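Local coordinates for protein cysteine desulfurase (Thermococcus onnurineus, PDB 5B89) that probably removes the sulfur of L-cysteine with the help of pyridoxal 5'-phosphate, handing it to a sulfur carrier and releasing L-alanine, at residues P32-V37 / T45-K50; P49-E54 / I301-R306. One frame throughout, in Å; residues are numbered along the deposited sequence.

Contact 1 (P32-V37 / T45-K50); sequences PLTNEV and TSLTPK
Leu47 reaches across to the turn 32-37 with both of its methyls, one for each of two neighbouring residues. Its CD2 meets Leu33 CD1 at 4.1 Å, the two leucine side chains lying at about a right angle, while its CD1 touches Thr34 CG2, also at 4.1 Å. CG of Leu47 stands anti to its own carbonyl carbon (chi1 -65°), which carries the forked end over to the turn. At the more exposed end, Pro32 CD rests against Lys50 CG at 4.2 Å, an aliphatic contact made by the stem of the lysine and not by its amine.

The turn is a short helix-like bend closed by its own backbone. Leu33 O accepts from both Glu36 N (2.9 Å) and Val37 N (3.1 Å), and Asn35 N bonds to Pro32 O. Thr34 presents its methyl to Leu47 while its hydroxyl, OG1, is hydrogen-bonded to Ile31 O, so the polar branch is satisfied within its own loop. In the loop 45-50, Leu47 N is held by Tyr397 OH, and the single proton of Ser46 OG is shared between the backbone oxygens of His235 and Lys236, residues of the cofactor pocket. Leu61 of the second subunit packs on Leu33.

Segments 32-37 and 45-50 flank strand 38-39 in the chain and touch through hydrocarbon; a backbone bond between Lys50 and Asp30 joins the loops just beyond. Cohesion between the segments therefore rests on apolar fit, while Thr45 OG1 and Thr48 OG1 bond to Arg64 of the second subunit.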
ATOM      1  N   PRO B  32     -23.175  10.452   1.538  1.00 13.41           N
ATOM      2  CA  PRO B  32     -24.339  10.010   2.255  1.00 14.28           C
ATOM      3  C   PRO B  32     -24.197   9.950   3.722  1.00 13.67           C
ATOM      4  O   PRO B  32     -25.162  10.214   4.493  1.00 14.54           O
ATOM      5  CB  PRO B  32     -24.524   8.532   1.759  1.00 18.34           C
ATOM      6  CG  PRO B  32     -23.890   8.529   0.460  1.00 18.12           C
ATOM      7  CD  PRO B  32     -22.826   9.579   0.416  1.00 14.91           C
ATOM      8  N   LEU B  33     -23.019   9.626   4.280  1.00 12.16           N
ATOM      9  CA  LEU B  33     -22.864   9.629   5.726  1.00 12.92           C
ATOM     10  C   LEU B  33     -23.142  10.969   6.431  1.00 12.27           C
ATOM     11  O   LEU B  33     -23.429  10.909   7.606  1.00 13.92           O
ATOM     12  CB  LEU B  33     -21.485   9.081   6.133  1.00 14.04           C
ATOM     13  CG  LEU B  33     -21.458   7.569   6.137  1.00 13.81           C
ATOM     14  CD1 LEU B  33     -19.957   7.052   6.094  1.00 14.46           C
ATOM     15  CD2 LEU B  33     -22.136   7.022   7.393  1.00 14.51           C
ATOM     16  N   THR B  34     -23.042  12.083   5.727  1.00 13.10           N
ATOM     17  CA  THR B  34     -23.374  13.378   6.394  1.00 13.68           C
ATOM     18  C   THR B  34     -24.820  13.472   6.740  1.00 16.31           C
ATOM     19  O   THR B  34     -25.155  14.283   7.615  1.00 17.87           O
ATOM     20  CB  THR B  34     -22.981  14.561   5.523  1.00 14.10           C
ATOM     21  OG1 THR B  34     -23.673  14.604   4.248  1.00 15.71           O
ATOM     22  CG2 THR B  34     -21.415  14.561   5.228  1.00 15.22           C
ATOM     23  N   ASN B  35     -25.649  12.627   6.176  1.00 15.99           N
ATOM     24  CA  ASN B  35     -27.060  12.584   6.522  1.00 19.36           C
ATOM     25  C   ASN B  35     -27.275  11.741   7.731  1.00 20.03           C
ATOM     26  O   ASN B  35     -28.418  11.756   8.274  1.00 21.55           O
ATOM     27  CB  ASN B  35     -27.878  12.123   5.310  1.00 20.57           C
ATOM     28  CG  ASN B  35     -29.346  12.455   5.436  1.00 28.41           C
ATOM     29  OD1 ASN B  35     -30.187  11.568   5.409  1.00 34.36           O
ATOM     30  ND2 ASN B  35     -29.650  13.735   5.629  1.00 25.84           N
ATOM     31  N   GLU B  36     -26.290  10.961   8.170  1.00 16.00           N
ATOM     32  CA  GLU B  36     -26.468  10.063   9.289  1.00 16.74           C
ATOM     33  C   GLU B  36     -25.742  10.373  10.560  1.00 16.13           C
ATOM     34  O   GLU B  36     -26.166  10.016  11.595  1.00 17.67           O
ATOM     35  CB  GLU B  36     -26.023   8.644   8.903  1.00 20.15           C
ATOM     36  CG  GLU B  36     -26.488   8.176   7.566  1.00 24.81           C
ATOM     37  CD  GLU B  36     -27.959   7.933   7.516  1.00 33.25           C
ATOM     38  OE1 GLU B  36     -28.534   8.105   6.456  1.00 43.84           O
ATOM     39  OE2 GLU B  36     -28.518   7.571   8.530  1.00 41.00           O
ATOM     40  N   VAL B  37     -24.598  11.006  10.434  1.00 13.72           N
ATOM     41  CA  VAL B  37     -23.822  11.366  11.585  1.00 13.15           C
ATOM     42  C   VAL B  37     -23.175  12.779  11.398  1.00 12.24           C
ATOM     43  O   VAL B  37     -23.133  13.248  10.333  1.00 12.64           O
ATOM     44  CB  VAL B  37     -22.648  10.377  11.829  1.00 13.88           C
ATOM     45  CG1 VAL B  37     -23.147   8.979  12.085  1.00 16.70           C
ATOM     46  CG2 VAL B  37     -21.655  10.372  10.675  1.00 16.34           C
ATOM     47  N   THR B  45      -9.353  10.335   9.223  1.00 10.46           N
ATOM     48  CA  THR B  45      -9.605  10.014   7.843  1.00  9.73           C
ATOM     49  C   THR B  45     -10.814  10.836   7.393  1.00  9.85           C
ATOM     50  O   THR B  45     -11.624  11.144   8.166  1.00 11.26           O
ATOM     51  CB  THR B  45      -9.818   8.484   7.622  1.00 10.42           C
ATOM     52  OG1 THR B  45      -9.475   8.107   6.303  1.00 11.44           O
ATOM     53  CG2 THR B  45     -11.232   8.074   7.894  1.00 12.39           C
ATOM     54  N   SER B  46     -10.858  11.180   6.135  1.00  9.04           N
ATOM     55  CA  SER B  46     -12.009  11.894   5.633  1.00  9.46           C
ATOM     56  C   SER B  46     -13.117  10.959   5.197  1.00 12.13           C
ATOM     57  O   SER B  46     -12.910   9.809   5.077  1.00 12.45           O
ATOM     58  CB  SER B  46     -11.625  12.744   4.414  1.00 11.85           C
ATOM     59  OG  SER B  46     -11.117  11.965   3.361  1.00 11.62           O
ATOM     60  N   LEU B  47     -14.297  11.521   4.975  1.00 12.30           N
ATOM     61  CA  LEU B  47     -15.395  10.815   4.379  1.00 11.49           C
ATOM     62  C   LEU B  47     -15.095  10.930   2.881  1.00 12.89           C
ATOM     63  O   LEU B  47     -14.380  11.747   2.473  1.00 13.62           O
ATOM     64  CB  LEU B  47     -16.741  11.468   4.699  1.00 11.41           C
ATOM     65  CG  LEU B  47     -17.069  11.397   6.165  1.00 12.67           C
ATOM     66  CD1 LEU B  47     -18.429  12.059   6.382  1.00 14.41           C
ATOM     67  CD2 LEU B  47     -17.117   9.950   6.605  1.00 14.05           C
ATOM     68  N   THR B  48     -15.662  10.055   2.095  1.00 12.52           N
ATOM     69  CA  THR B  48     -15.354   9.939   0.691  1.00 11.46           C
ATOM     70  C   THR B  48     -16.558  10.233  -0.204  1.00 13.04           C
ATOM     71  O   THR B  48     -17.528   9.624  -0.071  1.00 13.82           O
ATOM     72  CB  THR B  48     -14.861   8.488   0.429  1.00 12.86           C
ATOM     73  OG1 THR B  48     -13.845   8.126   1.369  1.00 13.24           O
ATOM     74  CG2 THR B  48     -14.356   8.312  -0.981  1.00 14.54           C
ATOM     75  N   PRO B  49     -16.434  11.182  -1.101  1.00 11.39           N
ATOM     76  CA  PRO B  49     -17.575  11.522  -1.983  1.00 12.98           C
ATOM     77  C   PRO B  49     -17.824  10.405  -2.995  1.00 13.05           C
ATOM     78  O   PRO B  49     -16.937   9.736  -3.496  1.00 12.06           O
ATOM     79  CB  PRO B  49     -17.083  12.781  -2.668  1.00 15.20           C
ATOM     80  CG  PRO B  49     -15.741  13.097  -2.167  1.00 18.01           C
ATOM     81  CD  PRO B  49     -15.269  12.042  -1.246  1.00 13.76           C
ATOM     82  N   LYS B  50     -19.074  10.368  -3.426  1.00 12.99           N
ATOM     83  CA  LYS B  50     -19.460   9.374  -4.438  1.00 14.55           C
ATOM     84  C   LYS B  50     -18.698   9.404  -5.670  1.00 14.47           C
ATOM     85  O   LYS B  50     -18.351   8.379  -6.231  1.00 14.91           O
ATOM     86  CB  LYS B  50     -20.960   9.496  -4.733  1.00 16.95           C
ATOM     87  CG  LYS B  50     -21.752   8.949  -3.629  1.00 20.61           C
ATOM     88  CD  LYS B  50     -23.262   9.251  -3.830  1.00 28.60           C
ATOM     89  CE  LYS B  50     -23.793   8.717  -5.135  1.00 37.40           C
ATOM     90  NZ  LYS B  50     -24.032   7.266  -5.036  1.00 47.92           N
TER

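Contact 2 (P49-E54 / I301-R306); sequences PKPVVE and IRYIER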
ATOM      1  N   PRO B  49     -16.434  11.182  -1.101  1.00 11.39           N
ATOM      2  CA  PRO B  49     -17.575  11.522  -1.983  1.00 12.98           C
ATOM      3  C   PRO B  49     -17.824  10.405  -2.995  1.00 13.05           C
ATOM      4  O   PRO B  49     -16.937   9.736  -3.496  1.00 12.06           O
ATOM      5  CB  PRO B  49     -17.083  12.781  -2.668  1.00 15.20           C
ATOM      6  CG  PRO B  49     -15.741  13.097  -2.167  1.00 18.01           C
ATOM      7  CD  PRO B  49     -15.269  12.042  -1.246  1.00 13.76           C
ATOM      8  N   LYS B  50     -19.074  10.368  -3.426  1.00 12.99           N
ATOM      9  CA  LYS B  50     -19.460   9.374  -4.438  1.00 14.55           C
ATOM     10  C   LYS B  50     -18.698   9.404  -5.670  1.00 14.47           C
ATOM     11  O   LYS B  50     -18.351   8.379  -6.231  1.00 14.91           O
ATOM     12  CB  LYS B  50     -20.960   9.496  -4.733  1.00 16.95           C
ATOM     13  CG  LYS B  50     -21.752   8.949  -3.629  1.00 20.61           C
ATOM     14  CD  LYS B  50     -23.262   9.251  -3.830  1.00 28.60           C
ATOM     15  CE  LYS B  50     -23.793   8.717  -5.135  1.00 37.40           C
ATOM     16  NZ  LYS B  50     -24.032   7.266  -5.036  1.00 47.92           N
ATOM     17  N   PRO B  51     -18.327  10.566  -6.193  1.00 12.92           N
ATOM     18  CA  PRO B  51     -17.544  10.558  -7.421  1.00 15.07           C
ATOM     19  C   PRO B  51     -16.168   9.878  -7.326  1.00 13.32           C
ATOM     20  O   PRO B  51     -15.680   9.404  -8.270  1.00 15.72           O
ATOM     21  CB  PRO B  51     -17.375  12.041  -7.741  1.00 18.21           C
ATOM     22  CG  PRO B  51     -18.574  12.667  -7.170  1.00 19.16           C
ATOM     23  CD  PRO B  51     -18.879  11.899  -5.919  1.00 15.41           C
ATOM     24  N   VAL B  52     -15.583   9.838  -6.151  1.00 13.19           N
ATOM     25  CA  VAL B  52     -14.312   9.191  -5.968  1.00 13.24           C
ATOM     26  C   VAL B  52     -14.526   7.651  -6.017  1.00 11.43           C
ATOM     27  O   VAL B  52     -13.811   6.951  -6.610  1.00 11.95           O
ATOM     28  CB  VAL B  52     -13.678   9.635  -4.657  1.00 13.67           C
ATOM     29  CG1 VAL B  52     -12.501   8.749  -4.317  1.00 16.09           C
ATOM     30  CG2 VAL B  52     -13.283  11.124  -4.740  1.00 13.75           C
ATOM     31  N   VAL B  53     -15.586   7.211  -5.378  1.00 11.11           N
ATOM     32  CA  VAL B  53     -15.954   5.810  -5.401  1.00 11.04           C
ATOM     33  C   VAL B  53     -16.268   5.380  -6.844  1.00 12.64           C
ATOM     34  O   VAL B  53     -15.803   4.387  -7.249  1.00 13.10           O
ATOM     35  CB  VAL B  53     -17.122   5.519  -4.450  1.00 12.63           C
ATOM     36  CG1 VAL B  53     -17.546   4.057  -4.545  1.00 14.69           C
ATOM     37  CG2 VAL B  53     -16.708   5.831  -3.050  1.00 13.54           C
ATOM     38  N   GLU B  54     -17.017   6.200  -7.579  1.00 12.81           N
ATOM     39  CA  GLU B  54     -17.329   5.945  -8.944  1.00 13.84           C
ATOM     40  C   GLU B  54     -16.147   5.806  -9.825  1.00 13.19           C
ATOM     41  O   GLU B  54     -16.002   4.904 -10.706  1.00 14.79           O
ATOM     42  CB  GLU B  54     -18.340   6.921  -9.448  1.00 16.26           C
ATOM     43  CG  GLU B  54     -19.691   6.857  -8.748  1.00 22.35           C
ATOM     44  CD  GLU B  54     -20.668   8.049  -8.853  1.00 30.02           C
ATOM     45  OE1 GLU B  54     -20.300   9.084  -9.445  1.00 43.05           O
ATOM     46  OE2 GLU B  54     -21.766   7.899  -8.239  1.00 37.22           O
ATOM     47  N   ILE B 301      -8.476  14.541  -5.689  1.00  9.17           N
ATOM     48  CA  ILE B 301      -7.826  15.831  -5.962  1.00  9.64           C
ATOM     49  C   ILE B 301      -8.645  16.625  -6.955  1.00 10.75           C
ATOM     50  O   ILE B 301      -8.839  17.877  -6.731  1.00 11.83           O
ATOM     51  CB  ILE B 301      -6.452  15.574  -6.426  1.00 10.60           C
ATOM     52  CG1 ILE B 301      -5.548  15.154  -5.261  1.00 10.71           C
ATOM     53  CG2 ILE B 301      -5.857  16.832  -7.085  1.00 10.73           C
ATOM     54  CD1 ILE B 301      -4.257  14.554  -5.686  1.00 12.00           C
ATOM     55  N   ARG B 302      -9.177  16.028  -8.009  1.00 11.31           N
ATOM     56  CA  ARG B 302     -10.037  16.798  -8.882  1.00 11.34           C
ATOM     57  C   ARG B 302     -11.301  17.337  -8.196  1.00 11.27           C
ATOM     58  O   ARG B 302     -11.766  18.417  -8.500  1.00 13.02           O
ATOM     59  CB  ARG B 302     -10.418  15.968 -10.096  1.00 12.22           C
ATOM     60  CG  ARG B 302      -9.287  15.815 -11.060  1.00 15.21           C
ATOM     61  CD  ARG B 302      -8.993  17.143 -11.765  1.00 21.77           C
ATOM     62  NE  ARG B 302      -8.296  16.928 -13.011  1.00 28.60           N
ATOM     63  CZ  ARG B 302      -7.177  17.508 -13.328  1.00 30.52           C
ATOM     64  NH1 ARG B 302      -6.617  18.324 -12.443  1.00 30.24           N
ATOM     65  NH2 ARG B 302      -6.610  17.263 -14.499  1.00 28.48           N
ATOM     66  N   TYR B 303     -11.842  16.580  -7.267  1.00 10.50           N
ATOM     67  CA  TYR B 303     -12.995  17.008  -6.530  1.00 10.29           C
ATOM     68  C   TYR B 303     -12.621  18.220  -5.635  1.00 12.42           C
ATOM     69  O   TYR B 303     -13.348  19.150  -5.539  1.00 12.77           O
ATOM     70  CB  TYR B 303     -13.539  15.810  -5.718  1.00 12.13           C
ATOM     71  CG  TYR B 303     -14.854  15.993  -5.077  1.00 12.89           C
ATOM     72  CD1 TYR B 303     -16.009  15.740  -5.761  1.00 14.40           C
ATOM     73  CD2 TYR B 303     -14.942  16.360  -3.778  1.00 12.02           C
ATOM     74  CE1 TYR B 303     -17.224  15.914  -5.154  1.00 15.73           C
ATOM     75  CE2 TYR B 303     -16.131  16.544  -3.174  1.00 12.51           C
ATOM     76  CZ  TYR B 303     -17.284  16.335  -3.873  1.00 13.74           C
ATOM     77  OH  TYR B 303     -18.441  16.555  -3.221  1.00 14.79           O
ATOM     78  N   ILE B 304     -11.478  18.130  -5.012  1.00 12.62           N
ATOM     79  CA  ILE B 304     -10.991  19.193  -4.146  1.00 13.06           C
ATOM     80  C   ILE B 304     -10.742  20.459  -4.994  1.00 12.84           C
ATOM     81  O   ILE B 304     -11.001  21.526  -4.563  1.00 14.41           O
ATOM     82  CB  ILE B 304      -9.655  18.766  -3.448  1.00 13.48           C
ATOM     83  CG1 ILE B 304      -9.853  17.769  -2.307  1.00 16.49           C
ATOM     84  CG2 ILE B 304      -8.874  19.949  -2.891  1.00 14.11           C
ATOM     85  CD1 ILE B 304     -10.703  18.196  -1.151  1.00 17.86           C
ATOM     86  N   GLU B 305     -10.242  20.275  -6.190  1.00 12.82           N
ATOM     87  CA  GLU B 305      -9.916  21.450  -7.128  1.00 14.19           C
ATOM     88  C   GLU B 305     -11.219  22.089  -7.541  1.00 14.92           C
ATOM     89  O   GLU B 305     -11.224  23.390  -7.659  1.00 14.59           O
ATOM     90  CB  GLU B 305      -9.068  20.974  -8.308  1.00 15.43           C
ATOM     91  CG  GLU B 305      -7.663  20.637  -7.830  1.00 18.25           C
ATOM     92  CD  GLU B 305      -6.756  19.964  -8.865  1.00 23.10           C
ATOM     93  OE1 GLU B 305      -5.486  19.902  -8.586  1.00 22.09           O
ATOM     94  OE2 GLU B 305      -7.352  19.418  -9.832  1.00 24.38           O
ATOM     95  N   ARG B 306     -12.308  21.407  -7.661  1.00 14.04           N
ATOM     96  CA  ARG B 306     -13.580  21.996  -8.059  1.00 15.23           C
ATOM     97  C   ARG B 306     -14.105  22.844  -6.935  1.00 15.69           C
ATOM     98  O   ARG B 306     -14.717  23.934  -7.153  1.00 15.93           O
ATOM     99  CB  ARG B 306     -14.591  20.860  -8.409  1.00 19.50           C
ATOM    100  CG  ARG B 306     -15.887  21.239  -9.021  1.00 26.80           C
ATOM    101  CD  ARG B 306     -16.679  19.957  -9.488  1.00 27.38           C
ATOM    102  NE  ARG B 306     -18.117  20.225  -9.464  1.00 34.97           N
ATOM    103  CZ  ARG B 306     -18.959  19.872  -8.480  1.00 40.68           C
ATOM    104  NH1 ARG B 306     -18.587  19.175  -7.369  1.00 37.99           N
ATOM    105  NH2 ARG B 306     -20.231  20.220  -8.599  1.00 47.28           N
TER
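Pro49 lies over one face of the Tyr303 ring, and this is the tight part of the contact. Its CG sits 3.8 Å from the ring centroid and 20° off the ring normal, a CH-pi interaction displaced toward the rim, with Tyr303 CE2 the closest atom to Pro49 CG at 3.6 Å. Pro49 CB continues the cover toward the phenol end, 3.8 Å from Tyr303 CZ. The ring gets there because CG of Tyr303 stands anti to its backbone N (chi1 -170°), which sends the side chain away from helix 291-307 to the start of helix 50-62.

Packing is looser at Pro51, the second residue of that helix: its CG approaches Tyr303 CE1 obliquely at 4.1 Å, and the residue is partly exposed. Farther toward solvent, charged side chains pair within their own helices. Arg302 NH1 donates to the syn lone pair of Glu305 OE2 at 2.9 Å, the acceptor lying almost in the guanidinium plane, whereas Lys50 and Glu54 form only a long ion pair.

Pro49 occupies the N-cap position, and its carbonyl oxygen receives Val52 N. Tyr303 OH is hydrogen-bonded to Asp30 OD2, and the backbone of Asp30 also bonds to that of Lys50. Met239 packs against both Pro49 and Ile304. An alanine in place of Tyr303 would probably leave Pro49 CG and CB without the ring they pack on, open a gap there, and deprive the Asp30 carboxylate of this hydrogen-bond partner.

Within the class-V aminotransferase fold, Tyr303 thus works in two ways: its ring face takes the CG and CB methylenes of a proline, and its hydroxyl ties helix 291-307 to the segment that leads into the turn 32-37.

Contacts 1 and 2 lie on the same side of the chain's centre, their own centres about 13 Å apart, and they share Pro49 and Lys50. Along the chain, the turn 32-37 comes first, then strand 38-39 and the loop 45-50, which runs straight into helix 50-62; segment 301-306, on helix 291-307, follows 247 residues after Glu54. Thr48 CG2 touches Val53 CG2 at 4.0 Å, joining the two directly. The loop entering helix 50-62 is thus fastened locally by contact 1 and to a sequence-distant helix by contact 2. Both also touch the second subunit, and the side chains of Leu47 and Pro49 are each about 10 Å from that of cofactor-binding His235.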